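Fusolin (Unidentified entomopoxvirus, PDB 4OW5) probably acts as a copper-dependent lytic polysaccharide monooxygenase on chitin, enhancing virus virulence, and crystallizes in vivo into viral spindles. Local coordinates at residues Gln60-Gln65 with Thr109-Ser114; Ala70-Pro75 with Arg103-Lys108; Asn86-Tyr91 with Val165-Leu170; Trp117-Ile122 with Gln206-Leu211. One frame throughout, in Å; residues are numbered along the deposited sequence.

The four contacts show how one beta-sandwich domain fastens its helices and loops with different chemistry. Contacts 1 and 3 are buried: contact 1 is sulfur and ring packing without polar bonds, contact 3 rests on a direct indole-to-carbonyl bond, and a single ethanediol molecule touches both. Contact 2 is partly buried; there an aromatic ring meets strand 70-72 and a lysine is joined to it through a water. Contact 4, near the centre of the chain but also only partly buried, uses a glutamine amide and a water. Contacts 2 and 4 reach the same mixed sheet, whereas contacts 1 and 2 share one loop leading toward strand 120-123. Contacts 1 and 4 also border the second subunit.

Contact 1 (Gln60-Gln65 with Thr109-Ser114); sequences QYMFQQ and TGMDVS. With EDO (1,2-ethanediol), chain H.
Met62 carries CG anti to its N (chi1 169°) and extends straight through chi2 toward Gly110 and Met111, and a bend at chi3 (52°) then turns its methyl CE to the edge of the Phe63 ring, in the ring plane. Met111 folds instead at chi2 (-62°), which carries its own methyl back toward helix 52-64. The Met62 sulfur rests against the backbone of the 3-10 turn 109-112: SD lies 3.8 Å from Gly110 N and 3.9 Å from Gly110 CA, an approach made over a residue without a side chain. SD of Met62 also meets CG of Met111 at 4.1 Å. A second touch is made by Met111 CE, which stands 3.6 Å from Phe63 CE1, with the two side chains crossing at about a right angle. Here the last turn of the helix packs on a 3-10 turn, in the helical and loop region that accompanies the beta-sandwich of this LPMO domain. Cys14, on helix 10-17, touches both Phe63 and Met111, and Phe20 adds a ring beside Phe63. Beyond the sulfurs the turn becomes polar: Asp112 OD1 accepts a bond of 2.7 Å from O1 of an ethanediol, probably from the crystallisation liquor, and another from the backbone of Cys93.

Contact 2 (Ala70-Pro75 with Arg103-Lys108); sequences AALAGP and RPFGDK
Strand 70-72, a short member of the mixed sheet in the LPMO domain, is met by Phe105 of the loop 103-108; the side chain of Ala70 is about 6 Å from that of His1, which binds copper or zinc in other structures of this protein, no metal being bound here. Ala70 O sits 3.3 Å above the centre of the Phe105 ring, while Pro104 CB lies over the opposite face. Ala70 CB is 3.7 Å from Phe105 CE2, and Leu72 CG meets the ring edge, 4.0 Å from Phe105 CE1. Cis peptide bonds precede both Pro104 and Phe105, bending the chain just before the ring. Lys108 NZ draws the loop together, donating to a lone pair of Phe105 O at 2.8 Å and also binding Glu68 O. A water lies 3.0 Å from both Ala70 O and Lys108 NZ and accepts from the lysine. Strand 223-234 pairs antiparallel with strand 70-72, helix 80-87 packs on Ala71 and Ala73, and helix 52-64 touches Pro104 and Lys108.

Contact 3 (Asn86-Tyr91 with Val165-Leu170); sequences NVVPNY and VTWQQL. With EDO (1,2-ethanediol), chain H.
Trp167 and Val88 meet through one short bond: the indole NE1 donates to Val88 O at 2.7 Å, with an N-H...O angle of 153°. The donor approaches nearly along the C=O axis (161°). The acceptor lies in the ring plane, so the bond helps to hold the indole in its rotation, together with Tyr152 and Tyr212, which meet it edge-to-face and make this the dense side. The Val88 side chain packs more loosely on the indole, CB 4.5 Å from Trp167 CZ2, and rests on Tyr212 and Ala71. The arrangement joins the end of helix 80-87, which Val88 leaves, to the 3-10 turn 167-169 that leads into strand 170-176 of the mixed sheet. Farther along the fit is looser: a water donates to Pro89 O and accepts from Trp167 N at 3.0 Å, bridging backbones that do not touch there. On that side Val165 N donates at 2.7 Å to O1 of an ethanediol, probably from the crystallisation liquor, also bonded to Asp112 and Arg10, while Asn90 and Gln168 are exposed.

Contact 4 (Trp117-Ile122 with Gln206-Leu211); sequences WTPTVI and QTQFVL
The carbonyl oxygen of Trp117 is gripped twice, by the side-chain amide of Gln208 and by a water. Gln208 NE2 donates to Trp117 O over 2.9 Å, with an N-H...O angle of 165°; the acceptor lies close to the amide plane, but the donor stands 35° above the carbonyl plane and misses the lone pairs. The water donates to Trp117 O at 3.0 Å and to Gln208 OE1 at 2.8 Å, closing a small ring of bonds that occupies both ends of the amide and should fix which way it is turned. The glutamine spans the gap because its chain is extended, with CG anti to the backbone N (chi1 179°). Pro119 crosses it at about a right angle and lies over one face of the Gln208 amide: CG is 3.7 Å from Gln208 OE1, and CB is 3.8 Å from Gln208 NE2. The indole of Trp117 is held elsewhere, NE1 binding Val113 O while Arg10 makes a cation-pi contact with the ring. Nearby, Thr120 is hydrogen-bonded to Tyr345 of the second subunit. Strands 120-123 and 209-217 both pair with strand 223-234, the first parallel and the second antiparallel, so this side-chain bridge ties together the approaches to two strands flanking a common neighbour, in a sheet of the fibronectin type III-like beta-sandwich characteristic of LPMO domains.

Contact 1 (Gln60-Gln65 with Thr109-Ser114)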
loop_
_atom_site.group_PDB
_atom_site.type_symbol
_atom_site.label_atom_id
_atom_site.label_comp_id
_atom_site.label_asym_id
_atom_site.label_seq_id
_atom_site.Cartn_x
_atom_site.Cartn_y
_atom_site.Cartn_z
ATOM N N GLN A 60 15.336 -27.905 0.220
ATOM C CA GLN A 60 16.221 -27.457 1.308
ATOM C C GLN A 60 17.506 -26.881 0.731
ATOM O O GLN A 60 18.009 -25.905 1.286
ATOM C CB GLN A 60 16.528 -28.565 2.325
ATOM C CG GLN A 60 15.304 -28.922 3.119
ATOM C CD GLN A 60 15.442 -30.141 3.979
ATOM O OE1 GLN A 60 16.464 -30.808 3.988
ATOM N NE2 GLN A 60 14.385 -30.450 4.714
ATOM N N TYR A 61 17.994 -27.422 -0.403
ATOM C CA TYR A 61 19.185 -26.903 -1.087
ATOM C C TYR A 61 18.953 -25.456 -1.528
ATOM O O TYR A 61 19.850 -24.616 -1.430
ATOM C CB TYR A 61 19.549 -27.775 -2.292
ATOM C CG TYR A 61 20.730 -27.288 -3.098
ATOM C CD1 TYR A 61 20.551 -26.430 -4.178
ATOM C CD2 TYR A 61 21.998 -27.818 -2.899
ATOM C CE1 TYR A 61 21.618 -26.029 -4.964
ATOM C CE2 TYR A 61 23.084 -27.413 -3.674
ATOM C CZ TYR A 61 22.883 -26.549 -4.734
ATOM O OH TYR A 61 23.935 -26.189 -5.534
ATOM N N MET A 62 17.753 -25.162 -2.006
ATOM C CA MET A 62 17.408 -23.790 -2.410
ATOM C C MET A 62 17.568 -22.804 -1.217
ATOM O O MET A 62 18.077 -21.693 -1.388
ATOM C CB MET A 62 15.974 -23.786 -2.969
ATOM C CG MET A 62 15.405 -22.425 -3.165
ATOM S SD MET A 62 13.713 -22.382 -3.842
ATOM C CE MET A 62 12.908 -23.439 -2.765
ATOM N N PHE A 63 17.131 -23.192 -0.024
ATOM C CA PHE A 63 17.251 -22.324 1.163
ATOM C C PHE A 63 18.685 -22.265 1.740
ATOM O O PHE A 63 19.173 -21.183 2.129
ATOM C CB PHE A 63 16.299 -22.814 2.276
ATOM C CG PHE A 63 14.870 -22.363 2.176
ATOM C CD1 PHE A 63 14.164 -22.492 0.998
ATOM C CD2 PHE A 63 14.184 -21.954 3.298
ATOM C CE1 PHE A 63 12.826 -22.097 0.920
ATOM C CE2 PHE A 63 12.838 -21.638 3.239
ATOM C CZ PHE A 63 12.184 -21.652 2.040
ATOM N N GLN A 64 19.317 -23.441 1.875
ATOM C CA GLN A 64 20.678 -23.572 2.407
ATOM C C GLN A 64 21.688 -22.822 1.586
ATOM O O GLN A 64 22.650 -22.306 2.157
ATOM C CB GLN A 64 21.091 -25.048 2.457
ATOM C CG GLN A 64 22.496 -25.310 3.060
ATOM C CD GLN A 64 23.194 -26.550 2.555
ATOM O OE1 GLN A 64 23.191 -26.858 1.361
ATOM N NE2 GLN A 64 23.965 -27.187 3.426
ATOM N N GLN A 65 21.513 -22.756 0.254
ATOM C CA GLN A 65 22.490 -22.092 -0.630
ATOM C C GLN A 65 22.174 -20.624 -0.823
ATOM O O GLN A 65 22.341 -20.113 -1.925
ATOM C CB GLN A 65 22.519 -22.816 -1.988
ATOM C CG GLN A 65 23.054 -24.244 -1.887
ATOM C CD GLN A 65 24.526 -24.267 -1.557
ATOM O OE1 GLN A 65 25.371 -23.769 -2.306
ATOM N NE2 GLN A 65 24.871 -24.713 -0.375
ATOM N N THR A 109 13.994 -21.924 -8.316
ATOM C CA THR A 109 12.834 -21.282 -8.945
ATOM C C THR A 109 11.661 -21.015 -8.038
ATOM O O THR A 109 10.845 -20.170 -8.404
ATOM C CB THR A 109 12.336 -22.022 -10.170
ATOM O OG1 THR A 109 11.933 -23.334 -9.799
ATOM C CG2 THR A 109 13.357 -22.057 -11.256
ATOM N N GLY A 110 11.601 -21.611 -6.847
ATOM C CA GLY A 110 10.560 -21.278 -5.884
ATOM C C GLY A 110 10.652 -19.819 -5.480
ATOM O O GLY A 110 9.639 -19.172 -5.231
ATOM N N MET A 111 11.870 -19.243 -5.517
ATOM C CA MET A 111 12.081 -17.844 -5.147
ATOM C C MET A 111 11.533 -16.870 -6.190
ATOM O O MET A 111 11.456 -15.681 -5.887
ATOM C CB MET A 111 13.578 -17.583 -4.864
ATOM C CG MET A 111 14.090 -18.353 -3.619
ATOM S SD MET A 111 13.223 -17.837 -2.095
ATOM C CE MET A 111 13.657 -19.176 -0.965
ATOM N N ASP A 112 11.072 -17.341 -7.361
ATOM C CA ASP A 112 10.507 -16.461 -8.396
ATOM C C ASP A 112 8.978 -16.544 -8.471
ATOM O O ASP A 112 8.392 -15.911 -9.350
ATOM C CB ASP A 112 11.122 -16.765 -9.758
ATOM C CG ASP A 112 12.450 -16.084 -9.902
ATOM O OD1 ASP A 112 12.465 -14.811 -10.070
ATOM O OD2 ASP A 112 13.465 -16.780 -9.849
ATOM N N VAL A 113 8.312 -17.251 -7.539
ATOM C CA VAL A 113 6.869 -17.231 -7.544
ATOM C C VAL A 113 6.423 -15.813 -7.122
ATOM O O VAL A 113 7.145 -15.122 -6.426
ATOM C CB VAL A 113 6.212 -18.321 -6.661
ATOM C CG1 VAL A 113 6.629 -19.728 -7.077
ATOM C CG2 VAL A 113 6.461 -18.073 -5.195
ATOM N N SER A 114 5.236 -15.414 -7.524
ATOM C CA SER A 114 4.678 -14.126 -7.176
ATOM C C SER A 114 3.722 -14.296 -5.990
ATOM O O SER A 114 3.232 -15.391 -5.726
ATOM C CB SER A 114 3.990 -13.492 -8.385
ATOM O OG SER A 114 2.999 -14.325 -8.941
HETATM C C1 EDO H . 10.276 -12.777 -8.869
HETATM O O1 EDO H . 10.283 -13.169 -10.199
HETATM C C2 EDO H . 8.892 -12.910 -8.223
HETATM O O2 EDO H . 8.880 -11.922 -7.220
#

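Contact 2 (Ala70-Pro75 with Arg103-Lys108)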
loop_
_atom_site.group_PDB
_atom_site.type_symbol
_atom_site.label_atom_id
_atom_site.label_comp_id
_atom_site.label_asym_id
_atom_site.label_seq_id
_atom_site.Cartn_x
_atom_site.Cartn_y
_atom_site.Cartn_z
ATOM N N ALA A 70 23.865 -17.776 -7.781
ATOM C CA ALA A 70 24.860 -17.409 -8.766
ATOM C C ALA A 70 24.660 -18.020 -10.120
ATOM O O ALA A 70 24.011 -19.059 -10.272
ATOM C CB ALA A 70 26.229 -17.844 -8.248
ATOM N N ALA A 71 25.302 -17.372 -11.103
ATOM C CA ALA A 71 25.340 -17.771 -12.508
ATOM C C ALA A 71 26.706 -17.428 -13.082
ATOM O O ALA A 71 27.314 -16.414 -12.709
ATOM C CB ALA A 71 24.246 -17.076 -13.291
ATOM N N LEU A 72 27.199 -18.276 -13.968
ATOM C CA LEU A 72 28.528 -18.099 -14.573
ATOM C C LEU A 72 28.367 -17.434 -15.912
ATOM O O LEU A 72 27.744 -17.997 -16.801
ATOM C CB LEU A 72 29.246 -19.459 -14.725
ATOM C CG LEU A 72 29.329 -20.296 -13.452
ATOM C CD1 LEU A 72 29.988 -21.634 -13.733
ATOM C CD2 LEU A 72 30.041 -19.541 -12.330
ATOM N N ALA A 73 28.934 -16.246 -16.063
ATOM C CA ALA A 73 28.871 -15.505 -17.305
ATOM C C ALA A 73 30.033 -15.820 -18.229
ATOM O O ALA A 73 29.952 -15.493 -19.412
ATOM C CB ALA A 73 28.844 -14.020 -17.017
ATOM N N GLY A 74 31.107 -16.414 -17.709
ATOM C CA GLY A 74 32.306 -16.646 -18.506
ATOM C C GLY A 74 33.093 -15.357 -18.666
ATOM O O GLY A 74 32.813 -14.370 -17.971
ATOM N N PRO A 75 34.048 -15.295 -19.614
ATOM C CA PRO A 75 34.876 -14.087 -19.736
ATOM C C PRO A 75 34.161 -12.825 -20.220
ATOM O O PRO A 75 34.644 -11.737 -19.936
ATOM C CB PRO A 75 35.988 -14.494 -20.706
ATOM C CG PRO A 75 35.541 -15.710 -21.361
ATOM C CD PRO A 75 34.520 -16.381 -20.499
ATOM N N ARG A 103 23.812 -29.892 -9.662
ATOM C CA ARG A 103 24.315 -29.034 -8.609
ATOM C C ARG A 103 25.808 -28.783 -8.721
ATOM O O ARG A 103 26.560 -29.750 -8.720
ATOM C CB ARG A 103 24.085 -29.709 -7.279
ATOM C CG ARG A 103 22.679 -29.748 -6.877
ATOM C CD ARG A 103 22.575 -30.561 -5.630
ATOM N NE ARG A 103 21.195 -30.599 -5.166
ATOM C CZ ARG A 103 20.777 -31.290 -4.116
ATOM N NH1 ARG A 103 21.631 -32.003 -3.396
ATOM N NH2 ARG A 103 19.515 -31.258 -3.767
ATOM N N PRO A 104 26.282 -27.540 -8.729
ATOM C CA PRO A 104 25.520 -26.275 -8.782
ATOM C C PRO A 104 24.799 -26.125 -10.148
ATOM O O PRO A 104 25.180 -26.799 -11.106
ATOM C CB PRO A 104 26.598 -25.209 -8.545
ATOM C CG PRO A 104 27.887 -25.832 -8.968
ATOM C CD PRO A 104 27.743 -27.315 -8.803
ATOM N N PHE A 105 23.715 -25.321 -10.255
ATOM C CA PHE A 105 23.194 -24.458 -9.212
ATOM C C PHE A 105 21.840 -24.969 -8.664
ATOM O O PHE A 105 21.195 -24.258 -7.903
ATOM C CB PHE A 105 23.094 -23.026 -9.755
ATOM C CG PHE A 105 24.460 -22.422 -9.958
ATOM C CD1 PHE A 105 25.062 -22.430 -11.209
ATOM C CD2 PHE A 105 25.203 -21.972 -8.876
ATOM C CE1 PHE A 105 26.357 -21.943 -11.382
ATOM C CE2 PHE A 105 26.495 -21.464 -9.056
ATOM C CZ PHE A 105 27.075 -21.491 -10.306
ATOM N N GLY A 106 21.457 -26.199 -8.992
ATOM C CA GLY A 106 20.215 -26.793 -8.505
ATOM C C GLY A 106 19.002 -26.095 -9.069
ATOM O O GLY A 106 19.092 -25.450 -10.112
ATOM N N ASP A 107 17.881 -26.171 -8.344
ATOM C CA ASP A 107 16.633 -25.498 -8.700
ATOM C C ASP A 107 16.273 -24.515 -7.576
ATOM O O ASP A 107 15.983 -24.936 -6.456
ATOM C CB ASP A 107 15.507 -26.493 -8.943
ATOM C CG ASP A 107 14.229 -25.850 -9.461
ATOM O OD1 ASP A 107 13.959 -24.675 -9.107
ATOM O OD2 ASP A 107 13.499 -26.513 -10.211
ATOM N N LYS A 108 16.305 -23.211 -7.877
ATOM C CA LYS A 108 15.967 -22.173 -6.896
ATOM C C LYS A 108 14.744 -21.385 -7.353
ATOM O O LYS A 108 14.445 -20.335 -6.782
ATOM C CB LYS A 108 17.153 -21.240 -6.656
ATOM C CG LYS A 108 18.354 -21.972 -6.022
ATOM C CD LYS A 108 19.577 -21.149 -6.141
ATOM C CE LYS A 108 20.788 -21.744 -5.474
ATOM N NZ LYS A 108 21.850 -21.948 -6.488
HETATM O O HOH W 1 21.735 -19.793 -8.534
#

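Contact 3 (Asn86-Tyr91 with Val165-Leu170)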
loop_
_atom_site.group_PDB
_atom_site.type_symbol
_atom_site.label_atom_id
_atom_site.label_comp_id
_atom_site.label_asym_id
_atom_site.label_seq_id
_atom_site.Cartn_x
_atom_site.Cartn_y
_atom_site.Cartn_z
ATOM N N ASN A 86 21.595 -14.793 -22.016
ATOM C CA ASN A 86 22.214 -16.116 -21.835
ATOM C C ASN A 86 22.508 -16.520 -20.397
ATOM O O ASN A 86 22.528 -17.711 -20.104
ATOM C CB ASN A 86 23.556 -16.150 -22.597
ATOM C CG ASN A 86 23.455 -15.855 -24.071
ATOM O OD1 ASN A 86 22.503 -16.273 -24.739
ATOM N ND2 ASN A 86 24.427 -15.128 -24.620
ATOM N N VAL A 87 22.821 -15.584 -19.523
ATOM C CA VAL A 87 23.289 -15.939 -18.180
ATOM C C VAL A 87 22.114 -15.959 -17.216
ATOM O O VAL A 87 21.894 -16.972 -16.544
ATOM C CB VAL A 87 24.418 -14.983 -17.732
ATOM C CG1 VAL A 87 25.031 -15.420 -16.413
ATOM C CG2 VAL A 87 25.485 -14.882 -18.808
ATOM N N VAL A 88 21.368 -14.854 -17.153
ATOM C CA VAL A 88 20.152 -14.749 -16.321
ATOM C C VAL A 88 19.002 -14.206 -17.213
ATOM O O VAL A 88 18.536 -13.074 -17.033
ATOM C CB VAL A 88 20.359 -13.911 -15.038
ATOM C CG1 VAL A 88 19.148 -14.031 -14.099
ATOM C CG2 VAL A 88 21.643 -14.319 -14.343
ATOM N N PRO A 89 18.549 -15.036 -18.184
ATOM C CA PRO A 89 17.469 -14.604 -19.076
ATOM C C PRO A 89 16.118 -14.558 -18.371
ATOM O O PRO A 89 15.278 -13.747 -18.735
ATOM C CB PRO A 89 17.507 -15.641 -20.190
ATOM C CG PRO A 89 18.052 -16.865 -19.562
ATOM C CD PRO A 89 19.068 -16.356 -18.576
ATOM N N ASN A 90 15.900 -15.421 -17.373
ATOM C CA ASN A 90 14.644 -15.444 -16.646
ATOM C C ASN A 90 14.907 -16.106 -15.286
ATOM O O ASN A 90 16.065 -16.432 -15.006
ATOM C CB ASN A 90 13.576 -16.142 -17.484
ATOM C CG ASN A 90 14.081 -17.382 -18.161
ATOM O OD1 ASN A 90 14.577 -18.297 -17.508
ATOM N ND2 ASN A 90 14.034 -17.426 -19.479
ATOM N N TYR A 91 13.897 -16.192 -14.413
ATOM C CA TYR A 91 14.066 -16.704 -13.039
ATOM C C TYR A 91 15.160 -15.880 -12.342
ATOM O O TYR A 91 16.149 -16.405 -11.814
ATOM C CB TYR A 91 14.388 -18.199 -13.041
ATOM C CG TYR A 91 13.219 -19.057 -13.464
ATOM C CD1 TYR A 91 12.080 -19.145 -12.681
ATOM C CD2 TYR A 91 13.216 -19.710 -14.690
ATOM C CE1 TYR A 91 11.020 -19.969 -13.037
ATOM C CE2 TYR A 91 12.108 -20.457 -15.110
ATOM C CZ TYR A 91 11.031 -20.619 -14.256
ATOM O OH TYR A 91 9.968 -21.431 -14.569
ATOM N N VAL A 165 9.862 -10.958 -11.768
ATOM C CA VAL A 165 10.787 -9.850 -12.007
ATOM C C VAL A 165 11.507 -10.152 -13.327
ATOM O O VAL A 165 12.018 -11.266 -13.488
ATOM C CB VAL A 165 11.814 -9.713 -10.826
ATOM C CG1 VAL A 165 12.957 -8.779 -11.200
ATOM C CG2 VAL A 165 11.135 -9.232 -9.550
ATOM N N THR A 166 11.614 -9.172 -14.222
ATOM C CA THR A 166 12.299 -9.312 -15.515
ATOM C C THR A 166 13.231 -8.127 -15.748
ATOM O O THR A 166 13.004 -7.060 -15.173
ATOM C CB THR A 166 11.265 -9.410 -16.667
ATOM O OG1 THR A 166 10.578 -8.174 -16.780
ATOM C CG2 THR A 166 10.270 -10.569 -16.486
ATOM N N TRP A 167 14.217 -8.281 -16.645
ATOM C CA TRP A 167 15.152 -7.196 -16.952
ATOM C C TRP A 167 14.396 -5.977 -17.535
ATOM O O TRP A 167 14.753 -4.842 -17.202
ATOM C CB TRP A 167 16.297 -7.656 -17.867
ATOM C CG TRP A 167 17.265 -8.585 -17.218
ATOM C CD1 TRP A 167 17.378 -9.932 -17.411
ATOM C CD2 TRP A 167 18.280 -8.230 -16.268
ATOM N NE1 TRP A 167 18.405 -10.431 -16.647
ATOM C CE2 TRP A 167 18.953 -9.417 -15.911
ATOM C CE3 TRP A 167 18.587 -7.061 -15.581
ATOM C CZ2 TRP A 167 20.013 -9.429 -15.006
ATOM C CZ3 TRP A 167 19.643 -7.075 -14.681
ATOM C CH2 TRP A 167 20.373 -8.237 -14.441
ATOM N N GLN A 168 13.273 -6.194 -18.260
ATOM C CA GLN A 168 12.495 -5.083 -18.825
ATOM C C GLN A 168 11.763 -4.287 -17.738
ATOM O O GLN A 168 11.334 -3.179 -18.018
ATOM C CB GLN A 168 11.515 -5.568 -19.909
ATOM C CG GLN A 168 12.240 -6.103 -21.138
ATOM C CD GLN A 168 12.290 -7.624 -21.130
ATOM O OE1 GLN A 168 12.390 -8.274 -20.077
ATOM N NE2 GLN A 168 12.204 -8.233 -22.297
ATOM N N GLN A 169 11.623 -4.820 -16.507
ATOM C CA GLN A 169 11.021 -4.094 -15.391
ATOM C C GLN A 169 12.032 -3.526 -14.399
ATOM O O GLN A 169 11.594 -3.024 -13.371
ATOM C CB GLN A 169 10.085 -5.018 -14.600
ATOM C CG GLN A 169 8.875 -5.433 -15.408
ATOM C CD GLN A 169 8.108 -6.458 -14.614
ATOM O OE1 GLN A 169 8.582 -7.600 -14.410
ATOM N NE2 GLN A 169 6.986 -6.037 -14.058
ATOM N N LEU A 170 13.340 -3.580 -14.697
ATOM C CA LEU A 170 14.419 -3.115 -13.835
ATOM C C LEU A 170 15.136 -1.871 -14.394
ATOM O O LEU A 170 15.472 -1.826 -15.559
ATOM C CB LEU A 170 15.460 -4.252 -13.656
ATOM C CG LEU A 170 15.010 -5.404 -12.771
ATOM C CD1 LEU A 170 16.024 -6.523 -12.813
ATOM C CD2 LEU A 170 14.660 -4.932 -11.374
HETATM C C1 EDO H . 10.276 -12.777 -8.869
HETATM O O1 EDO H . 10.283 -13.169 -10.199
HETATM C C2 EDO H . 8.892 -12.910 -8.223
HETATM O O2 EDO H . 8.880 -11.922 -7.220
HETATM O O HOH W 2 14.115 -10.799 -18.280
#

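Contact 4 (Trp117-Ile122 with Gln206-Leu211)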
loop_
_atom_site.group_PDB
_atom_site.type_symbol
_atom_site.label_atom_id
_atom_site.label_comp_id
_atom_site.label_asym_id
_atom_site.label_seq_id
_atom_site.Cartn_x
_atom_site.Cartn_y
_atom_site.Cartn_z
ATOM N N TRP A 117 5.340 -11.374 -0.738
ATOM C CA TRP A 117 6.686 -11.488 -0.170
ATOM C C TRP A 117 6.857 -10.469 0.941
ATOM O O TRP A 117 6.392 -9.353 0.776
ATOM C CB TRP A 117 7.766 -11.298 -1.236
ATOM C CG TRP A 117 7.865 -12.461 -2.175
ATOM C CD1 TRP A 117 7.306 -12.580 -3.415
ATOM C CD2 TRP A 117 8.500 -13.706 -1.903
ATOM N NE1 TRP A 117 7.676 -13.780 -3.980
ATOM C CE2 TRP A 117 8.320 -14.527 -3.036
ATOM C CE3 TRP A 117 9.234 -14.204 -0.812
ATOM C CZ2 TRP A 117 8.840 -15.808 -3.108
ATOM C CZ3 TRP A 117 9.748 -15.484 -0.888
ATOM C CH2 TRP A 117 9.563 -16.261 -2.024
ATOM N N THR A 118 7.461 -10.858 2.080
ATOM C CA THR A 118 7.598 -9.962 3.220
ATOM C C THR A 118 8.686 -8.943 2.909
ATOM O O THR A 118 9.832 -9.340 2.681
ATOM C CB THR A 118 7.904 -10.705 4.515
ATOM O OG1 THR A 118 6.859 -11.631 4.761
ATOM C CG2 THR A 118 8.054 -9.746 5.736
ATOM N N PRO A 119 8.361 -7.636 2.947
ATOM C CA PRO A 119 9.387 -6.642 2.662
ATOM C C PRO A 119 10.040 -6.065 3.876
ATOM O O PRO A 119 9.499 -6.098 4.965
ATOM C CB PRO A 119 8.578 -5.553 1.969
ATOM C CG PRO A 119 7.269 -5.546 2.787
ATOM C CD PRO A 119 7.035 -7.003 3.130
ATOM N N THR A 120 11.174 -5.435 3.651
ATOM C CA THR A 120 11.800 -4.536 4.589
ATOM C C THR A 120 10.937 -3.273 4.553
ATOM O O THR A 120 10.728 -2.721 3.469
ATOM C CB THR A 120 13.249 -4.230 4.188
ATOM O OG1 THR A 120 14.043 -5.408 4.380
ATOM C CG2 THR A 120 13.824 -3.012 4.967
ATOM N N VAL A 121 10.472 -2.803 5.700
ATOM C CA VAL A 121 9.604 -1.631 5.792
ATOM C C VAL A 121 10.406 -0.424 6.210
ATOM O O VAL A 121 10.841 -0.354 7.350
ATOM C CB VAL A 121 8.453 -1.887 6.785
ATOM C CG1 VAL A 121 7.595 -0.639 6.956
ATOM C CG2 VAL A 121 7.613 -3.097 6.343
ATOM N N ILE A 122 10.556 0.546 5.307
ATOM C CA ILE A 122 11.307 1.767 5.564
ATOM C C ILE A 122 10.323 2.928 5.820
ATOM O O ILE A 122 9.653 3.374 4.896
ATOM C CB ILE A 122 12.268 2.063 4.370
ATOM C CG1 ILE A 122 13.189 0.806 4.137
ATOM C CG2 ILE A 122 13.099 3.376 4.627
ATOM C CD1 ILE A 122 14.082 0.909 3.031
ATOM N N GLN A 206 5.326 4.243 -4.298
ATOM C CA GLN A 206 4.089 4.219 -3.528
ATOM C C GLN A 206 3.589 2.791 -3.345
ATOM O O GLN A 206 2.552 2.605 -2.759
ATOM C CB GLN A 206 3.033 5.083 -4.258
ATOM C CG GLN A 206 3.538 6.501 -4.592
ATOM C CD GLN A 206 4.118 7.230 -3.393
ATOM O OE1 GLN A 206 3.553 7.207 -2.298
ATOM N NE2 GLN A 206 5.221 7.951 -3.576
ATOM N N THR A 207 4.310 1.792 -3.837
ATOM C CA THR A 207 3.949 0.380 -3.753
ATOM C C THR A 207 5.155 -0.445 -3.335
ATOM O O THR A 207 6.302 0.011 -3.442
ATOM C CB THR A 207 3.473 -0.085 -5.136
ATOM O OG1 THR A 207 4.509 0.217 -6.070
ATOM C CG2 THR A 207 2.186 0.578 -5.574
ATOM N N GLN A 208 4.898 -1.683 -2.958
ATOM C CA GLN A 208 5.956 -2.608 -2.618
ATOM C C GLN A 208 6.777 -2.873 -3.883
ATOM O O GLN A 208 6.215 -3.003 -4.968
ATOM C CB GLN A 208 5.383 -3.887 -2.023
ATOM C CG GLN A 208 6.451 -4.866 -1.686
ATOM C CD GLN A 208 6.004 -6.001 -0.830
ATOM O OE1 GLN A 208 5.002 -5.932 -0.105
ATOM N NE2 GLN A 208 6.714 -7.086 -0.925
ATOM N N PHE A 209 8.095 -2.818 -3.759
ATOM C CA PHE A 209 8.996 -2.952 -4.890
ATOM C C PHE A 209 10.122 -3.917 -4.589
ATOM O O PHE A 209 10.250 -4.431 -3.476
ATOM C CB PHE A 209 9.547 -1.563 -5.278
ATOM C CG PHE A 209 10.359 -0.862 -4.227
ATOM C CD1 PHE A 209 9.742 -0.132 -3.225
ATOM C CD2 PHE A 209 11.743 -0.915 -4.248
ATOM C CE1 PHE A 209 10.495 0.585 -2.305
ATOM C CE2 PHE A 209 12.497 -0.266 -3.283
ATOM C CZ PHE A 209 11.876 0.518 -2.341
ATOM N N VAL A 210 10.926 -4.175 -5.605
ATOM C CA VAL A 210 12.057 -5.076 -5.546
ATOM C C VAL A 210 13.308 -4.311 -5.922
ATOM O O VAL A 210 13.304 -3.488 -6.852
ATOM C CB VAL A 210 11.848 -6.354 -6.460
ATOM C CG1 VAL A 210 13.166 -7.102 -6.730
ATOM C CG2 VAL A 210 10.824 -7.285 -5.863
ATOM N N LEU A 211 14.367 -4.565 -5.157
ATOM C CA LEU A 211 15.725 -4.114 -5.442
ATOM C C LEU A 211 16.469 -5.357 -5.899
ATOM O O LEU A 211 16.281 -6.416 -5.298
ATOM C CB LEU A 211 16.397 -3.454 -4.224
ATOM C CG LEU A 211 15.745 -2.131 -3.794
ATOM C CD1 LEU A 211 16.274 -1.625 -2.504
ATOM C CD2 LEU A 211 15.908 -1.075 -4.849
HETATM O O HOH W 3 3.624 -8.208 0.685
#